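Local atomic coordinates of transcription termination factor FttA (Methanosarcina mazei, PDB entry 2XR1), a protein that probably terminates transcription by cutting nascent RNA at the polymerase exit channel and degrading it from the 5' end, using two zinc ions. Residues B[16-28]-B[39-53]. Residues are numbered along the deposited sequence; the frame is centred on the assembly and turned at random.
Sequences KIEKNLPAGVTIT and LYTEEPRKFADDGNI
Glu43 reaches from the turn after strand 36-41 to residues 24-28. Its CB leads toward that run, CG lies 4.0 Å from Thr26 OG1, CD comes within 3.7 Å of Thr26 OG1, and the chain stays extended, which delivers the carboxylate to the backbone of the other segment. At the tip, OE1 accepts from Thr26 OG1 at 2.8 Å, met 36° out of the carboxylate plane, and more weakly from Thr26 N. OE2 forms a salt bridge with Lys46 NZ, three residues on in helix 44-49. That ammonium, at the end of an extended chain, also donates to Gly24 O at 2.8 Å, the carbonyl of the third residue of the type II turn Pro22-Val25, and so ties the turn to the carboxylate. Thr41 OG1, held anti to its own nitrogen (chi1 -166°), points at Thr26 O at 2.7 Å with a C=O...donor angle of 163°, while accepting from Glu43 N in an ST turn. A water linking Thr26 OG1 to Glu42 N adds a bridge between the segments. Farther along, Thr28 N donates to Tyr40 O at 2.8 Å, and Thr28 OG1 is bound by Asp70.

Beneath these polar links lies an apolar layer. Val25 CG1 meets the Phe47 ring obliquely, 3.5 Å from CE1, and Ile27 CG2 reaches the CZ of the same ring and Leu39 CB. Leu21 CD2 touches Ile53 CG2 at 3.7 Å, the two side chains crossing nearly at right angles, and Ile17 CD1 packs on Leu39 CD2. Leu57 of helix 52-61 and Met67 of strand 65-69 extend this core. The contact thus joins the end of helix 7-18 and its following loop to the central strand and helical pair of the first KH domain, whose alpha-beta-beta-alpha-alpha-beta order is that of a type II KH fold.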
loop_
_atom_site.group_PDB
_atom_site.type_symbol
_atom_site.label_atom_id
_atom_site.label_comp_id
_atom_site.label_asym_id
_atom_site.label_seq_id
_atom_site.Cartn_x
_atom_site.Cartn_y
_atom_site.Cartn_z
ATOM N N LYS B 16 -31.913 24.222 14.753
ATOM C CA LYS B 16 -32.749 23.367 13.907
ATOM C C LYS B 16 -33.707 22.521 14.740
ATOM O O LYS B 16 -34.908 22.516 14.513
ATOM C CB LYS B 16 -31.855 22.431 13.081
ATOM C CG LYS B 16 -31.719 22.786 11.615
ATOM C CD LYS B 16 -32.779 22.062 10.786
ATOM C CE LYS B 16 -32.709 22.429 9.294
ATOM N NZ LYS B 16 -31.539 21.802 8.610
ATOM N N ILE B 17 -33.150 21.782 15.691
ATOM C CA ILE B 17 -33.927 20.920 16.575
ATOM C C ILE B 17 -34.989 21.704 17.343
ATOM O O ILE B 17 -36.160 21.339 17.358
ATOM C CB ILE B 17 -33.021 20.254 17.599
ATOM C CG1 ILE B 17 -32.389 18.998 17.005
ATOM C CG2 ILE B 17 -33.807 19.898 18.847
ATOM C CD1 ILE B 17 -30.978 18.768 17.478
ATOM N N GLU B 18 -34.568 22.796 17.964
ATOM C CA GLU B 18 -35.439 23.547 18.847
ATOM C C GLU B 18 -36.714 24.049 18.177
ATOM O O GLU B 18 -37.762 24.083 18.818
ATOM C CB GLU B 18 -34.679 24.703 19.492
ATOM C CG GLU B 18 -33.534 24.207 20.311
ATOM C CD GLU B 18 -33.283 25.006 21.536
ATOM O OE1 GLU B 18 -33.148 26.246 21.405
ATOM O OE2 GLU B 18 -33.185 24.381 22.621
ATOM N N LYS B 19 -36.629 24.404 16.898
ATOM C CA LYS B 19 -37.834 24.765 16.140
ATOM C C LYS B 19 -38.567 23.566 15.517
ATOM O O LYS B 19 -39.527 23.751 14.785
ATOM C CB LYS B 19 -37.526 25.825 15.071
ATOM C CG LYS B 19 -36.438 25.459 14.071
ATOM C CD LYS B 19 -35.985 26.674 13.263
ATOM C CE LYS B 19 -35.448 27.809 14.146
ATOM N NZ LYS B 19 -34.501 28.715 13.420
ATOM N N ASN B 20 -38.110 22.344 15.786
ATOM C CA ASN B 20 -38.883 21.154 15.423
ATOM C C ASN B 20 -39.595 20.543 16.609
ATOM O O ASN B 20 -40.525 19.768 16.418
ATOM C CB ASN B 20 -38.012 20.087 14.728
ATOM C CG ASN B 20 -38.251 20.018 13.204
ATOM O OD1 ASN B 20 -39.084 20.739 12.660
ATOM N ND2 ASN B 20 -37.503 19.146 12.520
ATOM N N LEU B 21 -39.179 20.908 17.824
ATOM C CA LEU B 21 -39.702 20.303 19.053
ATOM C C LEU B 21 -41.125 20.775 19.352
ATOM O O LEU B 21 -41.454 21.927 19.136
ATOM C CB LEU B 21 -38.786 20.605 20.255
ATOM C CG LEU B 21 -37.423 19.895 20.363
ATOM C CD1 LEU B 21 -36.619 20.418 21.533
ATOM C CD2 LEU B 21 -37.541 18.390 20.496
ATOM N N PRO B 22 -41.985 19.871 19.834
ATOM C CA PRO B 22 -43.300 20.314 20.296
ATOM C C PRO B 22 -43.201 21.212 21.525
ATOM O O PRO B 22 -42.196 21.202 22.206
ATOM C CB PRO B 22 -44.024 19.010 20.631
ATOM C CG PRO B 22 -43.009 17.975 20.681
ATOM C CD PRO B 22 -41.824 18.412 19.900
ATOM N N ALA B 23 -44.236 22.006 21.759
ATOM C CA ALA B 23 -44.345 22.845 22.936
ATOM C C ALA B 23 -44.084 22.013 24.156
ATOM O O ALA B 23 -44.506 20.875 24.237
ATOM C CB ALA B 23 -45.731 23.455 23.024
ATOM N N GLY B 24 -43.390 22.598 25.117
ATOM C CA GLY B 24 -43.162 21.959 26.398
ATOM C C GLY B 24 -41.906 21.126 26.453
ATOM O O GLY B 24 -41.488 20.709 27.521
ATOM N N VAL B 25 -41.301 20.851 25.315
ATOM C CA VAL B 25 -40.150 19.998 25.300
ATOM C C VAL B 25 -38.900 20.817 25.033
ATOM O O VAL B 25 -38.817 21.537 24.034
ATOM C CB VAL B 25 -40.340 18.887 24.262
ATOM C CG1 VAL B 25 -39.139 17.978 24.191
ATOM C CG2 VAL B 25 -41.610 18.100 24.615
ATOM N N THR B 26 -37.923 20.696 25.927
ATOM C CA THR B 26 -36.679 21.441 25.781
ATOM C C THR B 26 -35.463 20.557 25.778
ATOM O O THR B 26 -35.483 19.455 26.306
ATOM C CB THR B 26 -36.506 22.445 26.904
ATOM O OG1 THR B 26 -36.506 21.760 28.164
ATOM C CG2 THR B 26 -37.618 23.509 26.834
ATOM N N ILE B 27 -34.404 21.051 25.157
ATOM C CA ILE B 27 -33.081 20.441 25.264
ATOM C C ILE B 27 -32.127 21.485 25.809
ATOM O O ILE B 27 -32.385 22.680 25.688
ATOM C CB ILE B 27 -32.531 19.913 23.911
ATOM C CG1 ILE B 27 -32.490 21.039 22.861
ATOM C CG2 ILE B 27 -33.320 18.721 23.468
ATOM C CD1 ILE B 27 -31.843 20.670 21.563
ATOM N N THR B 28 -31.046 21.015 26.422
ATOM C CA THR B 28 -29.975 21.879 26.914
ATOM C C THR B 28 -28.849 21.950 25.871
ATOM O O THR B 28 -28.597 23.012 25.314
ATOM C CB THR B 28 -29.431 21.419 28.307
ATOM O OG1 THR B 28 -29.073 20.029 28.273
ATOM C CG2 THR B 28 -30.463 21.622 29.372
ATOM N N LEU B 39 -28.756 14.628 22.128
ATOM C CA LEU B 39 -29.482 15.751 22.755
ATOM C C LEU B 39 -29.517 15.564 24.259
ATOM O O LEU B 39 -30.046 14.580 24.745
ATOM C CB LEU B 39 -30.949 15.829 22.275
ATOM C CG LEU B 39 -31.205 15.625 20.791
ATOM C CD1 LEU B 39 -32.675 15.870 20.481
ATOM C CD2 LEU B 39 -30.302 16.536 20.016
ATOM N N TYR B 40 -29.023 16.544 24.991
ATOM C CA TYR B 40 -29.196 16.561 26.426
ATOM C C TYR B 40 -30.481 17.289 26.828
ATOM O O TYR B 40 -30.851 18.269 26.202
ATOM C CB TYR B 40 -27.970 17.197 27.071
ATOM C CG TYR B 40 -26.795 16.239 27.035
ATOM C CD1 TYR B 40 -26.703 15.189 27.952
ATOM C CD2 TYR B 40 -25.807 16.350 26.049
ATOM C CE1 TYR B 40 -25.658 14.301 27.914
ATOM C CE2 TYR B 40 -24.750 15.456 25.989
ATOM C CZ TYR B 40 -24.673 14.428 26.924
ATOM O OH TYR B 40 -23.604 13.529 26.876
ATOM N N THR B 41 -31.158 16.803 27.870
ATOM C CA THR B 41 -32.422 17.368 28.304
ATOM C C THR B 41 -32.544 17.307 29.811
ATOM O O THR B 41 -32.058 16.366 30.428
ATOM C CB THR B 41 -33.578 16.563 27.698
ATOM O OG1 THR B 41 -34.825 17.268 27.830
ATOM C CG2 THR B 41 -33.682 15.182 28.379
ATOM N N GLU B 42 -33.213 18.302 30.400
ATOM C CA GLU B 42 -33.573 18.270 31.827
ATOM C C GLU B 42 -34.961 17.681 32.025
ATOM O O GLU B 42 -35.443 17.591 33.145
ATOM C CB GLU B 42 -33.501 19.664 32.429
ATOM C CG GLU B 42 -32.091 20.217 32.467
ATOM C CD GLU B 42 -32.023 21.634 33.023
ATOM O OE1 GLU B 42 -32.698 22.519 32.465
ATOM O OE2 GLU B 42 -31.296 21.860 34.014
ATOM N N GLU B 43 -35.585 17.253 30.935
ATOM C CA GLU B 43 -36.915 16.684 30.969
ATOM C C GLU B 43 -36.978 15.344 30.211
ATOM O O GLU B 43 -37.812 15.130 29.329
ATOM C CB GLU B 43 -37.897 17.687 30.369
ATOM C CG GLU B 43 -37.737 19.125 30.869
ATOM C CD GLU B 43 -38.866 20.046 30.368
ATOM O OE1 GLU B 43 -38.772 20.548 29.215
ATOM O OE2 GLU B 43 -39.840 20.263 31.149
ATOM N N PRO B 44 -36.108 14.413 30.579
ATOM C CA PRO B 44 -36.093 13.137 29.882
ATOM C C PRO B 44 -37.448 12.427 29.850
ATOM O O PRO B 44 -37.717 11.683 28.915
ATOM C CB PRO B 44 -35.105 12.304 30.711
ATOM C CG PRO B 44 -35.139 12.941 32.063
ATOM C CD PRO B 44 -35.228 14.387 31.758
ATOM N N ARG B 45 -38.272 12.623 30.870
ATOM C CA ARG B 45 -39.565 11.929 30.932
ATOM C C ARG B 45 -40.356 12.182 29.654
ATOM O O ARG B 45 -40.988 11.292 29.111
ATOM C CB ARG B 45 -40.377 12.381 32.153
ATOM N N LYS B 46 -40.270 13.411 29.165
ATOM C CA LYS B 46 -41.013 13.836 27.990
ATOM C C LYS B 46 -40.575 13.105 26.729
ATOM O O LYS B 46 -41.366 12.925 25.812
ATOM C CB LYS B 46 -40.884 15.351 27.818
ATOM C CG LYS B 46 -41.425 16.095 29.019
ATOM C CD LYS B 46 -41.411 17.608 28.863
ATOM C CE LYS B 46 -42.026 18.253 30.120
ATOM N NZ LYS B 46 -42.556 19.603 29.880
ATOM N N PHE B 47 -39.317 12.690 26.681
ATOM C CA PHE B 47 -38.833 11.899 25.563
ATOM C C PHE B 47 -39.102 10.413 25.761
ATOM O O PHE B 47 -39.074 9.638 24.794
ATOM C CB PHE B 47 -37.345 12.100 25.377
ATOM C CG PHE B 47 -36.969 13.428 24.793
ATOM C CD1 PHE B 47 -36.916 14.572 25.579
ATOM C CD2 PHE B 47 -36.627 13.531 23.459
ATOM C CE1 PHE B 47 -36.523 15.791 25.038
ATOM C CE2 PHE B 47 -36.256 14.759 22.922
ATOM C CZ PHE B 47 -36.196 15.880 23.716
ATOM N N ALA B 48 -39.316 9.997 27.007
ATOM C CA ALA B 48 -39.682 8.608 27.297
ATOM C C ALA B 48 -41.137 8.352 26.926
ATOM O O ALA B 48 -41.503 7.242 26.537
ATOM C CB ALA B 48 -39.447 8.279 28.775
ATOM N N ASP B 49 -41.962 9.386 27.056
ATOM C CA ASP B 49 -43.399 9.283 26.771
ATOM C C ASP B 49 -43.688 9.261 25.261
ATOM O O ASP B 49 -44.507 8.460 24.792
ATOM C CB ASP B 49 -44.171 10.451 27.423
ATOM C CG ASP B 49 -44.188 10.383 28.948
ATOM O OD1 ASP B 49 -44.504 9.306 29.495
ATOM O OD2 ASP B 49 -43.918 11.421 29.598
ATOM N N ASP B 50 -43.028 10.163 24.528
ATOM C CA ASP B 50 -43.237 10.324 23.084
ATOM C C ASP B 50 -41.977 9.907 22.333
ATOM O O ASP B 50 -41.038 10.710 22.176
ATOM C CB ASP B 50 -43.621 11.789 22.731
ATOM C CG ASP B 50 -44.424 11.910 21.408
ATOM O OD1 ASP B 50 -44.618 10.874 20.711
ATOM O OD2 ASP B 50 -44.867 13.040 21.071
ATOM N N GLY B 51 -41.971 8.659 21.855
ATOM C CA GLY B 51 -40.823 8.157 21.082
ATOM C C GLY B 51 -40.771 8.725 19.671
ATOM O O GLY B 51 -39.743 8.629 18.989
ATOM N N ASN B 52 -41.884 9.331 19.246
ATOM C CA ASN B 52 -41.970 9.979 17.934
ATOM C C ASN B 52 -41.159 11.251 17.752
ATOM O O ASN B 52 -40.858 11.608 16.603
ATOM C CB ASN B 52 -43.420 10.286 17.580
ATOM C CG ASN B 52 -44.226 9.039 17.370
ATOM O OD1 ASN B 52 -43.676 7.949 17.181
ATOM N ND2 ASN B 52 -45.533 9.181 17.387
ATOM N N ILE B 53 -40.784 11.908 18.850
ATOM C CA ILE B 53 -40.016 13.138 18.767
ATOM C C ILE B 53 -38.707 12.782 18.162
ATOM O O ILE B 53 -38.306 13.368 17.162
ATOM C CB ILE B 53 -39.768 13.767 20.133
ATOM C CG1 ILE B 53 -41.093 14.153 20.776
ATOM C CG2 ILE B 53 -38.873 15.005 20.002
ATOM C CD1 ILE B 53 -40.991 14.400 22.259
HETATM O O HOH W 1 -33.799 20.554 28.696
#